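Local coordinates for protein HRI1 (Saccharomyces cerevisiae, PDB 3RBY) that is of unknown function and non-essential, but interacts with the protein kinase HRR25 and may interact with SEC72, at residues R8-V13 / R127-P132; V96-K101 / V108-A113. All blocks are in the same frame, centred on the assembly; numbering follows the deposited sequence.

Contact 1: R8-V13 / R127-P132. Unlike the reference sequence in segment 127-132: Met129 (reference Leu).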
# COMPACT_ATOMS: atom_id res chain seq x y z
N ARG A 8 -3.14 -3.48 6.38
CA ARG A 8 -3.76 -4.41 5.45
C ARG A 8 -4.27 -3.66 4.22
O ARG A 8 -4.88 -2.60 4.35
CB ARG A 8 -4.90 -5.22 6.10
CG ARG A 8 -5.40 -6.30 5.16
CD ARG A 8 -6.09 -7.46 5.85
NE ARG A 8 -7.33 -7.08 6.54
CZ ARG A 8 -8.47 -6.84 5.92
NH1 ARG A 8 -8.52 -6.90 4.60
NH2 ARG A 8 -9.57 -6.51 6.60
N LEU A 9 -4.00 -4.23 3.04
CA LEU A 9 -4.33 -3.63 1.74
C LEU A 9 -5.56 -4.26 1.12
O LEU A 9 -6.29 -3.60 0.37
CB LEU A 9 -3.16 -3.79 0.76
CG LEU A 9 -1.87 -3.09 1.16
CD1 LEU A 9 -0.72 -3.49 0.21
CD2 LEU A 9 -2.08 -1.58 1.19
N LEU A 10 -5.78 -5.55 1.38
CA LEU A 10 -6.99 -6.22 0.93
C LEU A 10 -7.23 -7.51 1.68
O LEU A 10 -6.28 -8.14 2.17
CB LEU A 10 -6.97 -6.48 -0.58
CG LEU A 10 -6.18 -7.67 -1.14
CD1 LEU A 10 -6.96 -8.98 -0.98
CD2 LEU A 10 -5.87 -7.43 -2.60
N PHE A 11 -8.50 -7.89 1.74
CA PHE A 11 -8.98 -9.16 2.28
C PHE A 11 -9.76 -9.84 1.15
O PHE A 11 -10.55 -9.18 0.45
CB PHE A 11 -9.93 -8.89 3.45
CG PHE A 11 -10.31 -10.11 4.23
CD1 PHE A 11 -9.54 -11.27 4.18
CD2 PHE A 11 -11.45 -10.12 5.02
CE1 PHE A 11 -9.90 -12.40 4.89
CE2 PHE A 11 -11.82 -11.25 5.74
CZ PHE A 11 -11.04 -12.40 5.67
N GLN A 12 -9.57 -11.13 0.94
CA GLN A 12 -10.30 -11.81 -0.13
C GLN A 12 -10.69 -13.24 0.23
O GLN A 12 -9.81 -14.08 0.47
CB GLN A 12 -9.47 -11.81 -1.43
CG GLN A 12 -10.09 -12.62 -2.56
CD GLN A 12 -9.27 -12.57 -3.86
OE1 GLN A 12 -9.54 -13.31 -4.80
NE2 GLN A 12 -8.28 -11.70 -3.90
N VAL A 13 -12.00 -13.51 0.27
CA VAL A 13 -12.46 -14.89 0.46
C VAL A 13 -13.19 -15.45 -0.76
O VAL A 13 -13.40 -16.66 -0.87
CB VAL A 13 -13.35 -15.08 1.72
CG1 VAL A 13 -12.76 -14.35 2.92
CG2 VAL A 13 -14.78 -14.65 1.44
N ARG A 127 -7.16 -14.83 1.51
CA ARG A 127 -5.91 -14.15 1.25
C ARG A 127 -5.95 -12.72 1.74
O ARG A 127 -6.95 -12.03 1.61
CB ARG A 127 -5.52 -14.19 -0.24
CG ARG A 127 -4.51 -13.10 -0.60
CD ARG A 127 -3.88 -13.33 -1.95
NE ARG A 127 -4.82 -13.90 -2.90
CZ ARG A 127 -4.55 -14.95 -3.66
NH1 ARG A 127 -5.46 -15.42 -4.50
NH2 ARG A 127 -3.35 -15.52 -3.58
N GLU A 128 -4.84 -12.28 2.31
CA GLU A 128 -4.71 -10.92 2.78
C GLU A 128 -3.39 -10.38 2.31
O GLU A 128 -2.37 -11.05 2.41
CB GLU A 128 -4.81 -10.87 4.30
CG GLU A 128 -6.23 -10.94 4.76
CD GLU A 128 -6.36 -11.26 6.22
OE1 GLU A 128 -6.31 -12.46 6.55
OE2 GLU A 128 -6.51 -10.33 7.04
N MET A 129 -3.42 -9.16 1.79
CA MET A 129 -2.20 -8.49 1.36
C MET A 129 -1.80 -7.44 2.38
O MET A 129 -2.64 -6.65 2.84
CB MET A 129 -2.41 -7.87 -0.01
CG MET A 129 -1.30 -8.18 -1.01
SD MET A 129 -1.06 -9.95 -1.22
CE MET A 129 -2.75 -10.42 -1.35
N TRP A 130 -0.51 -7.44 2.73
CA TRP A 130 -0.01 -6.58 3.79
C TRP A 130 1.11 -5.66 3.34
O TRP A 130 2.06 -6.09 2.68
CB TRP A 130 0.49 -7.39 5.00
CG TRP A 130 -0.58 -8.18 5.65
CD1 TRP A 130 -0.93 -9.47 5.36
CD2 TRP A 130 -1.47 -7.74 6.68
NE1 TRP A 130 -1.98 -9.86 6.17
CE2 TRP A 130 -2.34 -8.82 6.98
CE3 TRP A 130 -1.62 -6.54 7.39
CZ2 TRP A 130 -3.33 -8.73 7.96
CZ3 TRP A 130 -2.61 -6.45 8.35
CH2 TRP A 130 -3.45 -7.54 8.63
N GLN A 131 1.00 -4.40 3.77
CA GLN A 131 2.00 -3.39 3.51
C GLN A 131 2.79 -3.07 4.79
O GLN A 131 2.25 -2.50 5.74
CB GLN A 131 1.33 -2.12 2.99
CG GLN A 131 2.33 -0.99 2.80
CD GLN A 131 3.29 -1.26 1.65
OE1 GLN A 131 2.88 -1.22 0.48
NE2 GLN A 131 4.55 -1.56 1.97
N PRO A 132 4.08 -3.44 4.81
CA PRO A 132 4.93 -3.00 5.92
C PRO A 132 5.10 -1.50 5.83
O PRO A 132 5.32 -0.93 4.74
CB PRO A 132 6.28 -3.69 5.65
CG PRO A 132 5.95 -4.83 4.69
CD PRO A 132 4.79 -4.33 3.87
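One face of the Trp130 indole is covered by the aliphatic part of Arg8: CB of Arg8 stands 3.8 Å from the centroid of the six-membered ring and 24° off its normal, a CH-pi contact displaced toward the rim. The Arg8 guanidinium is turned 79° from the indole and has Trp130 CH2 near its plane, at the edge. Phe11 presents the edge of its ring to the carbonyl oxygen of Arg127, while Glu128 CG comes in obliquely, 3.4 Å from Phe11 CD1. With CG of Arg8 anti to the backbone N (chi1 -173°) and a bend at chi3, the chain passes over the indole and reaches Glu128. There Arg8 NE lies 3.4 Å from Glu128 OE2, a salt bridge of charges alone, since the oxygen sits well out of the guanidinium plane. Glu128 OE2 also pairs with Arg37, and Arg8 with Glu19 and Glu52. The two strands are antiparallel neighbours in the N-terminal sheet, and a beta bulge shifts their register by one residue between Arg8 and Leu10. Leu9 N bonds to Met129 O at 2.8 Å, nearly straight, and Leu10 O then accepts from Met129 N. On the face of Leu10, Gln12, Arg127 and Met129, Leu10 CG packs 3.9 Å from Met129 CB, and Leu10 of the second subunit also packs on Met129, which is leucine in the reference sequence. Without the Glu128 carboxylate, as with an alanine here, Arg8 and Arg37 would probably lose a shared partner, and Phe11 CD1 the CG that touches it.

Contact 2: V96-K101 / V108-A113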
# COMPACT_ATOMS: atom_id res chain seq x y z
N VAL A 96 -5.51 -21.52 13.82
CA VAL A 96 -5.53 -21.12 12.42
C VAL A 96 -4.15 -21.24 11.82
O VAL A 96 -3.19 -20.68 12.34
CB VAL A 96 -6.01 -19.67 12.23
CG1 VAL A 96 -6.04 -19.34 10.74
CG2 VAL A 96 -7.37 -19.46 12.87
N ASN A 97 -4.05 -21.97 10.72
CA ASN A 97 -2.76 -22.16 10.06
C ASN A 97 -2.57 -21.24 8.86
O ASN A 97 -3.33 -21.31 7.88
CB ASN A 97 -2.60 -23.62 9.66
CG ASN A 97 -2.71 -24.56 10.85
OD1 ASN A 97 -1.77 -24.67 11.65
ND2 ASN A 97 -3.86 -25.21 10.99
N THR A 98 -1.56 -20.36 8.93
CA THR A 98 -1.35 -19.37 7.87
C THR A 98 0.04 -19.46 7.27
O THR A 98 0.99 -19.91 7.91
CB THR A 98 -1.60 -17.92 8.35
OG1 THR A 98 -0.55 -17.52 9.24
CG2 THR A 98 -2.95 -17.81 9.06
N THR A 99 0.13 -19.01 6.02
CA THR A 99 1.39 -18.96 5.30
C THR A 99 1.63 -17.54 4.81
O THR A 99 0.71 -16.90 4.28
CB THR A 99 1.37 -19.92 4.09
OG1 THR A 99 1.19 -21.26 4.55
CG2 THR A 99 2.66 -19.83 3.31
N TRP A 100 2.86 -17.07 4.96
CA TRP A 100 3.24 -15.71 4.60
C TRP A 100 4.36 -15.70 3.57
O TRP A 100 5.39 -16.34 3.75
CB TRP A 100 3.68 -14.97 5.86
CG TRP A 100 2.58 -14.86 6.86
CD1 TRP A 100 2.04 -15.88 7.60
CD2 TRP A 100 1.87 -13.67 7.24
NE1 TRP A 100 1.05 -15.39 8.42
CE2 TRP A 100 0.92 -14.04 8.22
CE3 TRP A 100 1.96 -12.32 6.86
CZ2 TRP A 100 0.05 -13.11 8.81
CZ3 TRP A 100 1.09 -11.40 7.45
CH2 TRP A 100 0.15 -11.81 8.42
N LYS A 101 4.15 -14.98 2.48
CA LYS A 101 5.11 -14.97 1.38
C LYS A 101 5.47 -13.54 1.01
O LYS A 101 4.61 -12.78 0.56
CB LYS A 101 4.51 -15.69 0.15
CG LYS A 101 4.26 -17.20 0.30
CD LYS A 101 3.05 -17.65 -0.56
CE LYS A 101 3.25 -19.00 -1.26
NZ LYS A 101 4.04 -18.88 -2.54
N VAL A 108 3.54 -8.33 1.56
CA VAL A 108 3.54 -9.69 2.07
C VAL A 108 2.17 -10.32 1.90
O VAL A 108 1.16 -9.83 2.44
CB VAL A 108 3.90 -9.74 3.57
CG1 VAL A 108 4.03 -11.20 4.04
CG2 VAL A 108 5.19 -8.97 3.85
N GLU A 109 2.12 -11.43 1.16
CA GLU A 109 0.86 -12.14 0.97
C GLU A 109 0.63 -13.15 2.10
O GLU A 109 1.43 -14.08 2.29
CB GLU A 109 0.84 -12.88 -0.38
CG GLU A 109 -0.39 -13.77 -0.58
CD GLU A 109 -0.26 -14.71 -1.78
OE1 GLU A 109 -0.96 -14.48 -2.78
OE2 GLU A 109 0.53 -15.67 -1.70
N GLU A 110 -0.46 -12.96 2.85
CA GLU A 110 -0.88 -13.96 3.84
C GLU A 110 -2.00 -14.82 3.26
O GLU A 110 -3.00 -14.29 2.77
CB GLU A 110 -1.36 -13.29 5.14
CG GLU A 110 -1.99 -14.27 6.12
CD GLU A 110 -2.84 -13.59 7.20
OE1 GLU A 110 -2.98 -12.34 7.16
OE2 GLU A 110 -3.37 -14.31 8.07
N THR A 111 -1.84 -16.14 3.33
CA THR A 111 -2.88 -17.05 2.86
C THR A 111 -3.19 -18.10 3.92
O THR A 111 -2.39 -18.33 4.83
CB THR A 111 -2.47 -17.77 1.57
OG1 THR A 111 -1.24 -18.48 1.80
CG2 THR A 111 -2.29 -16.77 0.45
N GLY A 112 -4.36 -18.72 3.78
CA GLY A 112 -4.74 -19.81 4.66
C GLY A 112 -6.16 -20.30 4.44
O GLY A 112 -6.90 -19.78 3.60
N ALA A 113 -6.54 -21.31 5.21
CA ALA A 113 -7.91 -21.83 5.21
C ALA A 113 -8.53 -21.65 6.58
O ALA A 113 -7.83 -21.48 7.59
CB ALA A 113 -7.91 -23.31 4.81
O HOH W 1 -6.19 -23.03 9.52
O HOH W 2 0.71 -16.89 1.22
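Strands 96-101 and 108-113 run antiparallel, their axes 4.7 Å apart at closest and 161° between directions, and the hydrogen-bonded pairs Thr99-Thr111 and Lys101-Glu109 each exchange two backbone bonds, that of Thr111 N to Thr99 O being 2.8 Å long. Between them, in the non-hydrogen-bonded pair, Trp100 and Glu110 lie side by side. Glu110 CB sits 3.6 Å from the centroid of the Trp100 six-membered ring, practically on its normal. Holding CG anti to the backbone N (chi1 172°) and extended beyond it, Glu110 lays its carboxylate only 12° from parallel to the indole, with CD 3.3 Å from Trp100 CZ2. The carboxylate is held from outside as well, OE1 accepting from Trp130 NE1. Val108 CG1 meets the same indole at its edge, 3.7 Å from Trp100 CE3. These strands form a beta hairpin, continued in the sheet by strand 71-76 beside the first and strand 124-132 beside the second. Within the first strand, Trp100 NE1 donates to Thr98 OG1 at 2.8 Å, a bond that helps fix the rotation of the indole. On the face of Thr99, Lys101, Glu109 and Thr111, Lys101 CD passes 3.4 Å from Glu109 OE2, whereas the carboxylate pairs through OE1 with Arg127. Toward the far end the direct pairing gives way to water 1, which accepts from Asn97 N and donates to Ala113 O. Water 2 lies 2.6 Å from Thr111 OG1 and near Thr99 O, to which it probably donates.

Contact 2 is nested in the chain between the two halves of contact 1, and strands 108-114 and 124-132, adjacent in both sequence and sheet, join them; the contact centres are about 10 Å apart. Several interactions cross the seam: a probable backbone hydrogen bond from Glu110 N to Glu128 O at 2.7 Å, a salt bridge from Arg127 NH2 to Glu109 OE1 at 2.7 Å, and stacked indoles, with Trp130 CD1 3.5 Å from Trp100 CZ3. Met129 SD also packs on Glu109 CB. Triethylene glycol, probably from the crystallisation liquor, lies about 3 Å from the side chain of Phe11 and also from that of Glu110; such molecules often mark pockets.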